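Local coordinates for leucine-rich repeat protein TpLRR (Treponema pallidum, PDB 6MLX) that is of unknown function but, as a secreted leucine-rich repeat protein, probably serves in the periplasm as a scaffold for binding other molecules, at residues K9-G14 / T25-K30; A33-S38 / R61-S66; C79-R84 / C102-G107; H97-C102 / D120-C125. One frame throughout, in Å; residues are numbered along the deposited sequence.

Interaction 1 (K9-G14 / T25-K30)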
loop_
_atom_site.group_PDB
_atom_site.type_symbol
_atom_site.label_atom_id
_atom_site.label_comp_id
_atom_site.label_asym_id
_atom_site.label_seq_id
_atom_site.Cartn_x
_atom_site.Cartn_y
_atom_site.Cartn_z
ATOM N N LYS A 9 -17.742 -19.370 4.049
ATOM C CA LYS A 9 -17.164 -20.692 3.808
ATOM C C LYS A 9 -15.977 -20.644 2.851
ATOM O O LYS A 9 -15.179 -21.591 2.823
ATOM C CB LYS A 9 -18.232 -21.656 3.285
ATOM C CG LYS A 9 -18.831 -21.285 1.939
ATOM C CD LYS A 9 -19.987 -22.217 1.619
ATOM C CE LYS A 9 -20.051 -22.556 0.142
ATOM N NZ LYS A 9 -21.089 -23.615 -0.134
ATOM N N PHE A 10 -15.813 -19.557 2.096
ATOM C CA PHE A 10 -14.618 -19.389 1.276
ATOM C C PHE A 10 -13.416 -18.844 2.052
ATOM O O PHE A 10 -12.358 -18.649 1.441
ATOM C CB PHE A 10 -14.930 -18.482 0.078
ATOM C CG PHE A 10 -15.857 -19.108 -0.939
ATOM C CD1 PHE A 10 -17.195 -18.738 -1.011
ATOM C CD2 PHE A 10 -15.390 -20.085 -1.816
ATOM C CE1 PHE A 10 -18.052 -19.325 -1.940
ATOM C CE2 PHE A 10 -16.243 -20.680 -2.750
ATOM C CZ PHE A 10 -17.570 -20.295 -2.815
ATOM N N PHE A 11 -13.525 -18.615 3.371
ATOM C CA PHE A 11 -12.401 -18.128 4.172
ATOM C C PHE A 11 -12.104 -19.044 5.352
ATOM O O PHE A 11 -13.019 -19.559 6.000
ATOM C CB PHE A 11 -12.655 -16.717 4.739
ATOM C CG PHE A 11 -13.072 -15.733 3.715
ATOM C CD1 PHE A 11 -12.127 -15.027 2.990
ATOM C CD2 PHE A 11 -14.421 -15.536 3.444
ATOM C CE1 PHE A 11 -12.516 -14.130 2.025
ATOM C CE2 PHE A 11 -14.822 -14.644 2.479
ATOM C CZ PHE A 11 -13.863 -13.932 1.769
ATOM N N GLN A 12 -10.814 -19.213 5.636
ATOM C CA GLN A 12 -10.340 -19.650 6.936
ATOM C C GLN A 12 -10.038 -18.420 7.781
ATOM O O GLN A 12 -9.513 -17.416 7.273
ATOM C CB GLN A 12 -9.086 -20.516 6.798
ATOM C CG GLN A 12 -9.297 -21.706 5.884
ATOM C CD GLN A 12 -8.109 -22.635 5.823
ATOM O OE1 GLN A 12 -6.985 -22.279 6.201
ATOM N NE2 GLN A 12 -8.353 -23.849 5.350
ATOM N N TYR A 13 -10.351 -18.517 9.076
ATOM C CA TYR A 13 -10.269 -17.385 9.992
ATOM C C TYR A 13 -10.011 -17.873 11.406
ATOM O O TYR A 13 -10.255 -19.037 11.743
ATOM C CB TYR A 13 -11.561 -16.551 9.993
ATOM C CG TYR A 13 -12.797 -17.351 10.343
ATOM C CD1 TYR A 13 -13.246 -17.457 11.654
ATOM C CD2 TYR A 13 -13.514 -18.003 9.354
ATOM C CE1 TYR A 13 -14.388 -18.204 11.965
ATOM C CE2 TYR A 13 -14.643 -18.742 9.651
ATOM C CZ TYR A 13 -15.075 -18.841 10.959
ATOM O OH TYR A 13 -16.203 -19.585 11.234
ATOM N N GLY A 14 -9.519 -16.949 12.235
ATOM C CA GLY A 14 -9.426 -17.161 13.663
ATOM C C GLY A 14 -10.079 -16.021 14.423
ATOM O O GLY A 14 -10.613 -15.073 13.835
ATOM N N THR A 25 -7.570 -15.486 7.732
ATOM C CA THR A 25 -6.256 -16.078 7.535
ATOM C C THR A 25 -6.063 -16.653 6.141
ATOM O O THR A 25 -4.915 -16.778 5.699
ATOM C CB THR A 25 -6.000 -17.177 8.576
ATOM O OG1 THR A 25 -6.986 -18.207 8.434
ATOM C CG2 THR A 25 -6.099 -16.605 9.964
ATOM N N ARG A 26 -7.133 -17.009 5.439
ATOM C CA ARG A 26 -6.929 -17.490 4.080
ATOM C C ARG A 26 -8.227 -17.337 3.296
ATOM O O ARG A 26 -9.322 -17.551 3.827
ATOM C CB ARG A 26 -6.430 -18.948 4.069
ATOM C CG ARG A 26 -6.053 -19.500 2.697
ATOM C CD ARG A 26 -4.865 -18.706 2.071
ATOM N NE ARG A 26 -4.172 -19.462 1.021
ATOM C CZ ARG A 26 -3.589 -18.925 -0.054
ATOM N NH1 ARG A 26 -3.617 -17.621 -0.269
ATOM N NH2 ARG A 26 -2.982 -19.709 -0.935
ATOM N N TYR A 27 -8.093 -16.922 2.041
ATOM C CA TYR A 27 -9.176 -16.994 1.078
ATOM C C TYR A 27 -8.990 -18.269 0.272
ATOM O O TYR A 27 -7.918 -18.490 -0.306
ATOM C CB TYR A 27 -9.193 -15.763 0.177
ATOM C CG TYR A 27 -10.137 -15.881 -1.002
ATOM C CD1 TYR A 27 -11.499 -16.073 -0.814
ATOM C CD2 TYR A 27 -9.659 -15.780 -2.301
ATOM C CE1 TYR A 27 -12.361 -16.170 -1.890
ATOM C CE2 TYR A 27 -10.500 -15.879 -3.383
ATOM C CZ TYR A 27 -11.851 -16.075 -3.177
ATOM O OH TYR A 27 -12.675 -16.163 -4.267
ATOM N N LEU A 28 -10.026 -19.105 0.249
ATOM C CA LEU A 28 -9.952 -20.420 -0.377
ATOM C C LEU A 28 -10.497 -20.442 -1.795
ATOM O O LEU A 28 -10.054 -21.265 -2.606
ATOM C CB LEU A 28 -10.714 -21.449 0.474
ATOM C CG LEU A 28 -10.297 -21.487 1.951
ATOM C CD1 LEU A 28 -11.216 -22.358 2.820
ATOM C CD2 LEU A 28 -8.846 -21.913 2.095
ATOM N N GLY A 29 -11.427 -19.558 -2.126
ATOM C CA GLY A 29 -12.064 -19.590 -3.426
ATOM C C GLY A 29 -11.133 -19.126 -4.531
ATOM O O GLY A 29 -9.929 -18.922 -4.353
ATOM N N LYS A 30 -11.712 -18.984 -5.717
ATOM C CA LYS A 30 -10.991 -18.468 -6.880
ATOM C C LYS A 30 -11.938 -17.645 -7.739
ATOM O O LYS A 30 -11.947 -17.753 -8.970
ATOM C CB LYS A 30 -10.345 -19.590 -7.709
ATOM C CG LYS A 30 -9.916 -20.831 -6.921
ATOM C CD LYS A 30 -8.775 -21.611 -7.586
ATOM C CE LYS A 30 -8.676 -23.037 -7.006
ATOM N NZ LYS A 30 -7.616 -23.139 -5.947
#
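Phe10 meets the second segment with both backbone and ring. Its carbonyl O accepts a nearly straight bond from Leu28 N (2.7 Å, 169° at the hydrogen), with the donor almost in line with the C=O. Its ring, set beside its own backbone N by a chi1 of -69°, brings CD2 to 3.7 Å from Gly29 CA. At Phe11 the pairing with Tyr27 is antiparallel and non-hydrogen-bonded. The two rings lean together obliquely, planes at 42°, and Phe11 CE1 comes within 3.6 Å of Tyr27 CD1. Both are buried: Phe53 meets the Tyr27 ring, Val34 touches both, and Tyr27 OH is bonded to Gly31 N. The strands belong to a beta hairpin, 11-15 with 22-27, set at the N-terminal end of the leucine-rich repeat array, where these two aromatic side chains turn inward. Gln12 lies on the other face of the hairpin, paired with Arg26. Its N donates to Arg26 O (2.9 Å), while its own O is gripped by two backbone donors, Arg26 N at 3.0 Å and Thr25 N at 2.8 Å, both reaching it from the same face of the carbonyl plane. Two residues opposite one make this a classic beta bulge, and the hydroxyl of Thr25 adds a weak third bond to that oxygen. The extended Gln12 side chain runs at about a right angle to Leu28, laying CG 3.7 Å from Leu28 CD1. Arg26 leads its guanidinium away, to Tyr54 O. Farther along, Gly14 N lies near the methyl of Thr25, 4.1 Å from CG2.

Interaction 2 (A33-S38 / R61-S66)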
loop_
_atom_site.group_PDB
_atom_site.type_symbol
_atom_site.label_atom_id
_atom_site.label_comp_id
_atom_site.label_asym_id
_atom_site.label_seq_id
_atom_site.Cartn_x
_atom_site.Cartn_y
_atom_site.Cartn_z
ATOM N N ALA A 33 -13.925 -11.725 -7.816
ATOM C CA ALA A 33 -14.327 -10.627 -6.950
ATOM C C ALA A 33 -14.690 -11.197 -5.589
ATOM O O ALA A 33 -15.523 -12.107 -5.494
ATOM C CB ALA A 33 -15.514 -9.859 -7.547
ATOM N N VAL A 34 -14.039 -10.674 -4.553
ATOM C CA VAL A 34 -14.339 -10.977 -3.162
ATOM C C VAL A 34 -14.863 -9.698 -2.525
ATOM O O VAL A 34 -14.286 -8.621 -2.721
ATOM C CB VAL A 34 -13.090 -11.501 -2.426
ATOM C CG1 VAL A 34 -13.282 -11.510 -0.906
ATOM C CG2 VAL A 34 -12.743 -12.880 -2.926
ATOM N N VAL A 35 -15.997 -9.803 -1.844
ATOM C CA VAL A 35 -16.463 -8.776 -0.926
ATOM C C VAL A 35 -16.324 -9.390 0.460
ATOM O O VAL A 35 -17.153 -10.209 0.876
ATOM C CB VAL A 35 -17.902 -8.334 -1.205
ATOM C CG1 VAL A 35 -18.333 -7.301 -0.169
ATOM C CG2 VAL A 35 -18.033 -7.775 -2.615
ATOM N N LEU A 36 -15.253 -9.025 1.152
ATOM C CA LEU A 36 -14.988 -9.560 2.473
ATOM C C LEU A 36 -16.137 -9.225 3.418
ATOM O O LEU A 36 -16.477 -8.037 3.575
ATOM C CB LEU A 36 -13.696 -8.974 3.023
ATOM C CG LEU A 36 -13.157 -9.744 4.210
ATOM C CD1 LEU A 36 -12.647 -11.063 3.681
ATOM C CD2 LEU A 36 -12.061 -8.953 4.920
ATOM N N PRO A 37 -16.742 -10.222 4.077
ATOM C CA PRO A 37 -17.860 -9.934 4.983
ATOM C C PRO A 37 -17.430 -9.009 6.111
ATOM O O PRO A 37 -16.332 -9.121 6.654
ATOM C CB PRO A 37 -18.255 -11.322 5.516
ATOM C CG PRO A 37 -16.983 -12.132 5.425
ATOM C CD PRO A 37 -16.343 -11.644 4.126
ATOM N N SER A 38 -18.312 -8.078 6.454
ATOM C CA SER A 38 -18.041 -7.202 7.583
ATOM C C SER A 38 -18.073 -7.946 8.904
ATOM O O SER A 38 -17.549 -7.436 9.900
ATOM C CB SER A 38 -19.053 -6.064 7.599
ATOM O OG SER A 38 -20.358 -6.604 7.501
ATOM N N ARG A 61 -10.993 -7.783 -8.259
ATOM C CA ARG A 61 -11.511 -6.767 -7.355
ATOM C C ARG A 61 -11.680 -7.373 -5.971
ATOM O O ARG A 61 -12.160 -8.503 -5.828
ATOM C CB ARG A 61 -12.865 -6.204 -7.834
ATOM C CG ARG A 61 -12.937 -5.773 -9.282
ATOM C CD ARG A 61 -14.365 -5.957 -9.803
ATOM N NE ARG A 61 -14.408 -6.161 -11.248
ATOM C CZ ARG A 61 -14.874 -7.270 -11.826
ATOM N NH1 ARG A 61 -15.344 -8.269 -11.074
ATOM N NH2 ARG A 61 -14.874 -7.381 -13.154
ATOM N N VAL A 62 -11.272 -6.616 -4.955
ATOM C CA VAL A 62 -11.431 -6.986 -3.556
ATOM C C VAL A 62 -12.080 -5.809 -2.847
ATOM O O VAL A 62 -11.682 -4.656 -3.055
ATOM C CB VAL A 62 -10.081 -7.336 -2.903
ATOM C CG1 VAL A 62 -10.247 -7.558 -1.405
ATOM C CG2 VAL A 62 -9.471 -8.565 -3.560
ATOM N N SER A 63 -13.085 -6.083 -2.027
ATOM C CA SER A 63 -13.718 -5.053 -1.219
ATOM C C SER A 63 -13.547 -5.425 0.244
ATOM O O SER A 63 -13.886 -6.543 0.644
ATOM C CB SER A 63 -15.200 -4.903 -1.587
ATOM O OG SER A 63 -15.882 -4.070 -0.660
ATOM N N LEU A 64 -13.015 -4.499 1.032
ATOM C CA LEU A 64 -12.866 -4.774 2.453
ATOM C C LEU A 64 -13.867 -3.954 3.264
ATOM O O LEU A 64 -14.159 -2.806 2.908
ATOM C CB LEU A 64 -11.444 -4.458 2.928
ATOM C CG LEU A 64 -10.345 -5.087 2.061
ATOM C CD1 LEU A 64 -8.946 -4.680 2.527
ATOM C CD2 LEU A 64 -10.484 -6.594 2.072
ATOM N N PRO A 65 -14.403 -4.515 4.346
ATOM C CA PRO A 65 -15.363 -3.780 5.179
ATOM C C PRO A 65 -14.679 -2.775 6.090
ATOM O O PRO A 65 -13.519 -2.938 6.480
ATOM C CB PRO A 65 -16.010 -4.887 6.014
ATOM C CG PRO A 65 -14.895 -5.898 6.177
ATOM C CD PRO A 65 -14.209 -5.900 4.821
ATOM N N SER A 66 -15.455 -1.751 6.478
ATOM C CA SER A 66 -14.940 -0.681 7.339
ATOM C C SER A 66 -14.365 -1.188 8.656
ATOM O O SER A 66 -13.562 -0.485 9.290
ATOM C CB SER A 66 -16.034 0.352 7.592
ATOM O OG SER A 66 -17.290 -0.288 7.741
#
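With CG swung opposite the backbone N (chi1 -165°), Leu36 holds its CB and CD2 against segment 61-66, while Leu64 takes the other setting, CG beside N (chi1 -50°), and bends its end back so that the side chains cross at a slant, their CD2 methyls 4.0 Å apart. This is one rung of the parallel beta ladder of a leucine-rich repeat solenoid: strands 33-35 and 61-63 run in the same direction, their axes 4.8 Å apart at closest, in equivalent places of successive coils. Both backbone polar atoms of Val34 turn to the same strand, its N donating to Arg61 O and its O accepting from Ser63 N at 2.9 Å. The ladder extends past the strand through Leu36 N to Ser63 O, a bond lying nearly along the axis of the carbonyl. Val34 and Val62 face the buried interior, where Phe11 and Tyr27 touch Val34. On the outer face, Ala33 CB sits in the plane of the Arg61 guanidinium, at its edge, 3.9 Å from NH1. Beyond the strands the Pro65 ring lies along the first segment, CD against Leu36 CB at 3.6 Å and CG against Pro37 O. Ser38, whose OG is bonded to Glu5, closes the row tightly, with its CA 3.5 Å from Pro65 CB.

Interaction 3 (C79-R84 / C102-G107); sequences CTKLAR and CVSLAG
Ser104 fills the hollow left by the turn opposite: its CB presses between two carbonyl oxygens, 3.3 Å from Thr80 O and 3.5 Å from Leu82 O. Two type I beta turns, Cys79 to Leu82 and Cys102 to Leu105, stack here one coil apart in the leucine-rich repeat solenoid, beside its ladder of short strands. The two turns have the same shape, and side chains of the later one fit against the backbone of the earlier. The Val103 branch CG2, placed between backbone N and carbonyl carbon, forms a neighbouring bump against Thr80, reaching its O at 3.6 Å. On the inner side, Cys102 SG fits against Cys79 CB at 4.0 Å and is also near Leu82 CD2, both on the preceding coil. Leu105 supplies the next protrusion: with CG opposite its backbone N (chi1 -160°), CD1 reaches across to lie 3.7 Å from Ala83 O, close to the Leu82 side chain. Both leucines are buried. The backbones also brush where Ala83 CA offers its hydrogen to Ser104 O at 3.4 Å. A single conventional hydrogen bond joins the turns. Ser104 OG donates to Thr80 O at 2.6 Å, lying in the plane of that carbonyl.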
loop_
_atom_site.group_PDB
_atom_site.type_symbol
_atom_site.label_atom_id
_atom_site.label_comp_id
_atom_site.label_asym_id
_atom_site.label_seq_id
_atom_site.Cartn_x
_atom_site.Cartn_y
_atom_site.Cartn_z
ATOM N N CYS A 79 -0.975 -11.109 -6.220
ATOM C CA CYS A 79 -2.303 -11.015 -6.829
ATOM C C CYS A 79 -2.188 -10.247 -8.145
ATOM O O CYS A 79 -2.623 -9.102 -8.283
ATOM C CB CYS A 79 -3.293 -10.367 -5.876
ATOM S SG CYS A 79 -3.668 -11.425 -4.474
ATOM N N THR A 80 -1.626 -10.934 -9.146
ATOM C CA THR A 80 -1.173 -10.268 -10.363
ATOM C C THR A 80 -2.313 -9.697 -11.209
ATOM O O THR A 80 -2.059 -8.862 -12.080
ATOM C CB THR A 80 -0.322 -11.242 -11.188
ATOM O OG1 THR A 80 -1.105 -12.391 -11.494
ATOM C CG2 THR A 80 0.905 -11.691 -10.395
ATOM N N LYS A 81 -3.557 -10.088 -10.973
ATOM C CA LYS A 81 -4.663 -9.514 -11.723
ATOM C C LYS A 81 -5.426 -8.458 -10.938
ATOM O O LYS A 81 -6.352 -7.847 -11.486
ATOM C CB LYS A 81 -5.626 -10.616 -12.185
ATOM C CG LYS A 81 -4.995 -11.608 -13.168
ATOM C CD LYS A 81 -4.128 -10.910 -14.208
ATOM C CE LYS A 81 -3.926 -11.799 -15.453
ATOM N NZ LYS A 81 -2.643 -11.533 -16.165
ATOM N N LEU A 82 -5.063 -8.222 -9.676
ATOM C CA LEU A 82 -5.813 -7.289 -8.842
ATOM C C LEU A 82 -5.766 -5.878 -9.423
ATOM O O LEU A 82 -4.696 -5.260 -9.489
ATOM C CB LEU A 82 -5.267 -7.317 -7.409
ATOM C CG LEU A 82 -6.002 -6.521 -6.330
ATOM C CD1 LEU A 82 -7.445 -6.989 -6.192
ATOM C CD2 LEU A 82 -5.248 -6.639 -5.010
ATOM N N ALA A 83 -6.927 -5.372 -9.862
ATOM C CA ALA A 83 -7.049 -4.056 -10.474
ATOM C C ALA A 83 -7.702 -3.019 -9.572
ATOM O O ALA A 83 -7.433 -1.824 -9.723
ATOM C CB ALA A 83 -7.851 -4.146 -11.783
ATOM N N ARG A 84 -8.577 -3.432 -8.664
ATOM C CA ARG A 84 -9.194 -2.505 -7.731
ATOM C C ARG A 84 -9.292 -3.156 -6.369
ATOM O O ARG A 84 -9.550 -4.355 -6.263
ATOM C CB ARG A 84 -10.584 -2.073 -8.173
ATOM C CG ARG A 84 -10.568 -1.159 -9.319
ATOM C CD ARG A 84 -11.988 -0.904 -9.760
ATOM N NE ARG A 84 -12.045 0.131 -10.776
ATOM C CZ ARG A 84 -11.901 1.426 -10.516
ATOM N NH1 ARG A 84 -11.663 1.825 -9.267
ATOM N NH2 ARG A 84 -11.972 2.310 -11.501
ATOM N N CYS A 102 1.719 -6.692 -7.244
ATOM C CA CYS A 102 0.349 -6.518 -7.727
ATOM C C CYS A 102 0.432 -5.645 -8.981
ATOM O O CYS A 102 0.174 -4.432 -8.970
ATOM C CB CYS A 102 -0.548 -5.921 -6.652
ATOM S SG CYS A 102 -0.992 -7.080 -5.343
ATOM N N VAL A 103 0.821 -6.292 -10.090
ATOM C CA VAL A 103 1.231 -5.573 -11.297
ATOM C C VAL A 103 0.067 -5.006 -12.086
ATOM O O VAL A 103 0.294 -4.297 -13.074
ATOM C CB VAL A 103 2.096 -6.507 -12.171
ATOM C CG1 VAL A 103 3.282 -7.009 -11.351
ATOM C CG2 VAL A 103 1.270 -7.677 -12.678
ATOM N N SER A 104 -1.172 -5.282 -11.690
ATOM C CA SER A 104 -2.346 -4.738 -12.366
ATOM C C SER A 104 -3.054 -3.672 -11.551
ATOM O O SER A 104 -4.109 -3.181 -11.977
ATOM C CB SER A 104 -3.352 -5.852 -12.694
ATOM O OG SER A 104 -2.782 -6.794 -13.568
ATOM N N LEU A 105 -2.534 -3.336 -10.377
ATOM C CA LEU A 105 -3.152 -2.330 -9.524
ATOM C C LEU A 105 -2.783 -0.975 -10.109
ATOM O O LEU A 105 -1.634 -0.535 -10.015
ATOM C CB LEU A 105 -2.670 -2.492 -8.088
ATOM C CG LEU A 105 -3.512 -1.865 -6.984
ATOM C CD1 LEU A 105 -4.920 -2.353 -7.114
ATOM C CD2 LEU A 105 -2.939 -2.242 -5.620
ATOM N N ALA A 106 -3.745 -0.329 -10.769
ATOM C CA ALA A 106 -3.459 0.914 -11.469
ATOM C C ALA A 106 -3.672 2.132 -10.593
ATOM O O ALA A 106 -3.105 3.199 -10.874
ATOM C CB ALA A 106 -4.321 1.031 -12.726
ATOM N N GLY A 107 -4.463 1.988 -9.538
ATOM C CA GLY A 107 -4.741 3.090 -8.645
ATOM C C GLY A 107 -5.241 2.547 -7.331
ATOM O O GLY A 107 -5.705 1.405 -7.238
#

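Interaction 4 (H97-C102 / D120-C125); sequences HAFHKC and DVFSSC
Phe99 packs against its counterpart Phe122 one coil along the leucine-rich repeat solenoid, in a ladder of aromatic residues that Phe76 extends on the other side. With chi1 at -64° its CG stands beside the backbone N, and the side chain runs alongside that of Phe122, pointing the same way. CB rests 3.4 Å from Val121 O and also nears Phe122 CD1. CG follows at 3.9 Å from Phe122 CE1, and CD2 comes closest to that atom, at 3.5 Å, while Val121 CG1 lies at the ring edge near CD2. On the ring's other branch CD1 nears Leu105 CD2 and CE1 nears Leu82 CD2, with Cys102 SG at the edge, in plane. The ring planes are only 2° apart, but the rings are slid apart and hardly overlap. The two backbones repeat a type I turn followed by a type II turn, joined by Phe99 N to Val121 O (2.9 Å) and Lys101 N to Ser123 O, the latter almost straight at 168°. His100 presents its ring edge to Ser123, with ND1 3.6 Å from CB. Asp120, whose OD1 is salt-bridged to Arg146, lies alongside His97, itself stacked on His74. Asp120 CB sits over one face of the His97 imidazole, 3.8 Å from the ring centroid.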
loop_
_atom_site.group_PDB
_atom_site.type_symbol
_atom_site.label_atom_id
_atom_site.label_comp_id
_atom_site.label_asym_id
_atom_site.label_seq_id
_atom_site.Cartn_x
_atom_site.Cartn_y
_atom_site.Cartn_z
ATOM N N HIS A 97 5.247 -5.605 2.274
ATOM C CA HIS A 97 5.033 -6.390 1.058
ATOM C C HIS A 97 3.566 -6.685 0.779
ATOM O O HIS A 97 3.270 -7.548 -0.050
ATOM C CB HIS A 97 5.817 -7.720 1.096
ATOM C CG HIS A 97 7.305 -7.550 1.113
ATOM N ND1 HIS A 97 8.018 -7.378 2.276
ATOM C CD2 HIS A 97 8.213 -7.518 0.105
ATOM C CE1 HIS A 97 9.300 -7.243 1.989
ATOM N NE2 HIS A 97 9.446 -7.327 0.678
ATOM N N ALA A 98 2.635 -5.996 1.442
ATOM C CA ALA A 98 1.234 -6.403 1.372
ATOM C C ALA A 98 0.712 -6.462 -0.061
ATOM O O ALA A 98 -0.147 -7.294 -0.365
ATOM C CB ALA A 98 0.356 -5.470 2.197
ATOM N N PHE A 99 1.215 -5.605 -0.953
ATOM C CA PHE A 99 0.792 -5.604 -2.352
ATOM C C PHE A 99 1.974 -5.813 -3.284
ATOM O O PHE A 99 1.974 -5.351 -4.429
ATOM C CB PHE A 99 0.051 -4.315 -2.698
ATOM C CG PHE A 99 -1.233 -4.154 -1.946
ATOM C CD1 PHE A 99 -2.380 -4.810 -2.370
ATOM C CD2 PHE A 99 -1.287 -3.371 -0.800
ATOM C CE1 PHE A 99 -3.570 -4.680 -1.682
ATOM C CE2 PHE A 99 -2.481 -3.226 -0.100
ATOM C CZ PHE A 99 -3.626 -3.891 -0.544
ATOM N N HIS A 100 2.991 -6.515 -2.796
ATOM C CA HIS A 100 4.150 -6.829 -3.615
ATOM C C HIS A 100 3.715 -7.556 -4.888
ATOM O O HIS A 100 2.891 -8.475 -4.846
ATOM C CB HIS A 100 5.138 -7.662 -2.780
ATOM C CG HIS A 100 6.301 -8.200 -3.554
ATOM N ND1 HIS A 100 7.352 -7.412 -3.974
ATOM C CD2 HIS A 100 6.578 -9.455 -3.980
ATOM C CE1 HIS A 100 8.222 -8.158 -4.633
ATOM N NE2 HIS A 100 7.777 -9.403 -4.644
ATOM N N LYS A 101 4.231 -7.091 -6.031
ATOM C CA LYS A 101 3.967 -7.689 -7.346
ATOM C C LYS A 101 2.487 -7.673 -7.727
ATOM O O LYS A 101 2.022 -8.556 -8.458
ATOM C CB LYS A 101 4.491 -9.127 -7.439
ATOM C CG LYS A 101 5.993 -9.266 -7.526
ATOM C CD LYS A 101 6.372 -10.744 -7.559
ATOM C CE LYS A 101 7.214 -11.053 -8.785
ATOM N NZ LYS A 101 8.572 -10.446 -8.583
ATOM N N CYS A 102 1.719 -6.692 -7.244
ATOM C CA CYS A 102 0.349 -6.518 -7.727
ATOM C C CYS A 102 0.432 -5.645 -8.981
ATOM O O CYS A 102 0.174 -4.432 -8.970
ATOM C CB CYS A 102 -0.548 -5.921 -6.652
ATOM S SG CYS A 102 -0.992 -7.080 -5.343
ATOM N N ASP A 120 8.277 -1.839 1.469
ATOM C CA ASP A 120 8.064 -2.556 0.205
ATOM C C ASP A 120 6.594 -2.891 -0.061
ATOM O O ASP A 120 6.289 -3.867 -0.756
ATOM C CB ASP A 120 8.914 -3.836 0.146
ATOM C CG ASP A 120 10.411 -3.543 0.211
ATOM O OD1 ASP A 120 10.986 -3.147 -0.811
ATOM O OD2 ASP A 120 11.012 -3.668 1.292
ATOM N N VAL A 121 5.664 -2.080 0.456
ATOM C CA VAL A 121 4.254 -2.460 0.394
ATOM C C VAL A 121 3.775 -2.507 -1.050
ATOM O O VAL A 121 3.045 -3.425 -1.445
ATOM C CB VAL A 121 3.392 -1.513 1.249
ATOM C CG1 VAL A 121 1.928 -1.589 0.809
ATOM C CG2 VAL A 121 3.516 -1.886 2.731
ATOM N N PHE A 122 4.178 -1.533 -1.862
ATOM C CA PHE A 122 3.797 -1.502 -3.268
ATOM C C PHE A 122 4.984 -1.807 -4.169
ATOM O O PHE A 122 5.023 -1.381 -5.323
ATOM C CB PHE A 122 3.145 -0.164 -3.611
ATOM C CG PHE A 122 1.904 0.101 -2.805
ATOM C CD1 PHE A 122 0.708 -0.538 -3.120
ATOM C CD2 PHE A 122 1.943 0.935 -1.692
ATOM C CE1 PHE A 122 -0.435 -0.326 -2.356
ATOM C CE2 PHE A 122 0.811 1.160 -0.936
ATOM C CZ PHE A 122 -0.379 0.518 -1.255
ATOM N N SER A 123 5.955 -2.552 -3.640
ATOM C CA SER A 123 7.096 -3.008 -4.427
ATOM C C SER A 123 6.619 -3.735 -5.680
ATOM O O SER A 123 5.755 -4.611 -5.611
ATOM C CB SER A 123 7.977 -3.933 -3.573
ATOM O OG SER A 123 9.102 -4.391 -4.320
ATOM N N SER A 124 7.159 -3.335 -6.831
ATOM C CA SER A 124 6.833 -3.947 -8.129
ATOM C C SER A 124 5.354 -3.831 -8.490
ATOM O O SER A 124 4.819 -4.666 -9.221
ATOM C CB SER A 124 7.265 -5.418 -8.183
ATOM O OG SER A 124 8.675 -5.521 -8.235
ATOM N N CYS A 125 4.668 -2.803 -7.989
ATOM C CA CYS A 125 3.324 -2.498 -8.485
ATOM C C CYS A 125 3.473 -1.671 -9.760
ATOM O O CYS A 125 3.381 -0.442 -9.768
ATOM C CB CYS A 125 2.500 -1.789 -7.421
ATOM S SG CYS A 125 1.885 -2.933 -6.171
#

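How the interactions relate
From the N terminus, interaction 1 closes a hairpin across a short connection, and interaction 2 then joins the next strand to its equivalent one coil later, closing a loop of 22 intervening residues. The two come in series yet touch, for the hairpin's aromatic residues pack on Val34, Leu36 and Pro37, tying the N-terminal end to the solenoid. Interaction 3 follows in series; Arg84 continues the strand ladder through a probable bond from Val62 N, and Leu82 packs on Val62. Interactions 3 and 4, closing loops of 17 residues each, cross: 97-101 lies between the segments of interaction 3, and 103-107 between those of interaction 4, with Cys102 shared. Phe99 packs on Leu82 and Leu105, linking successive coils.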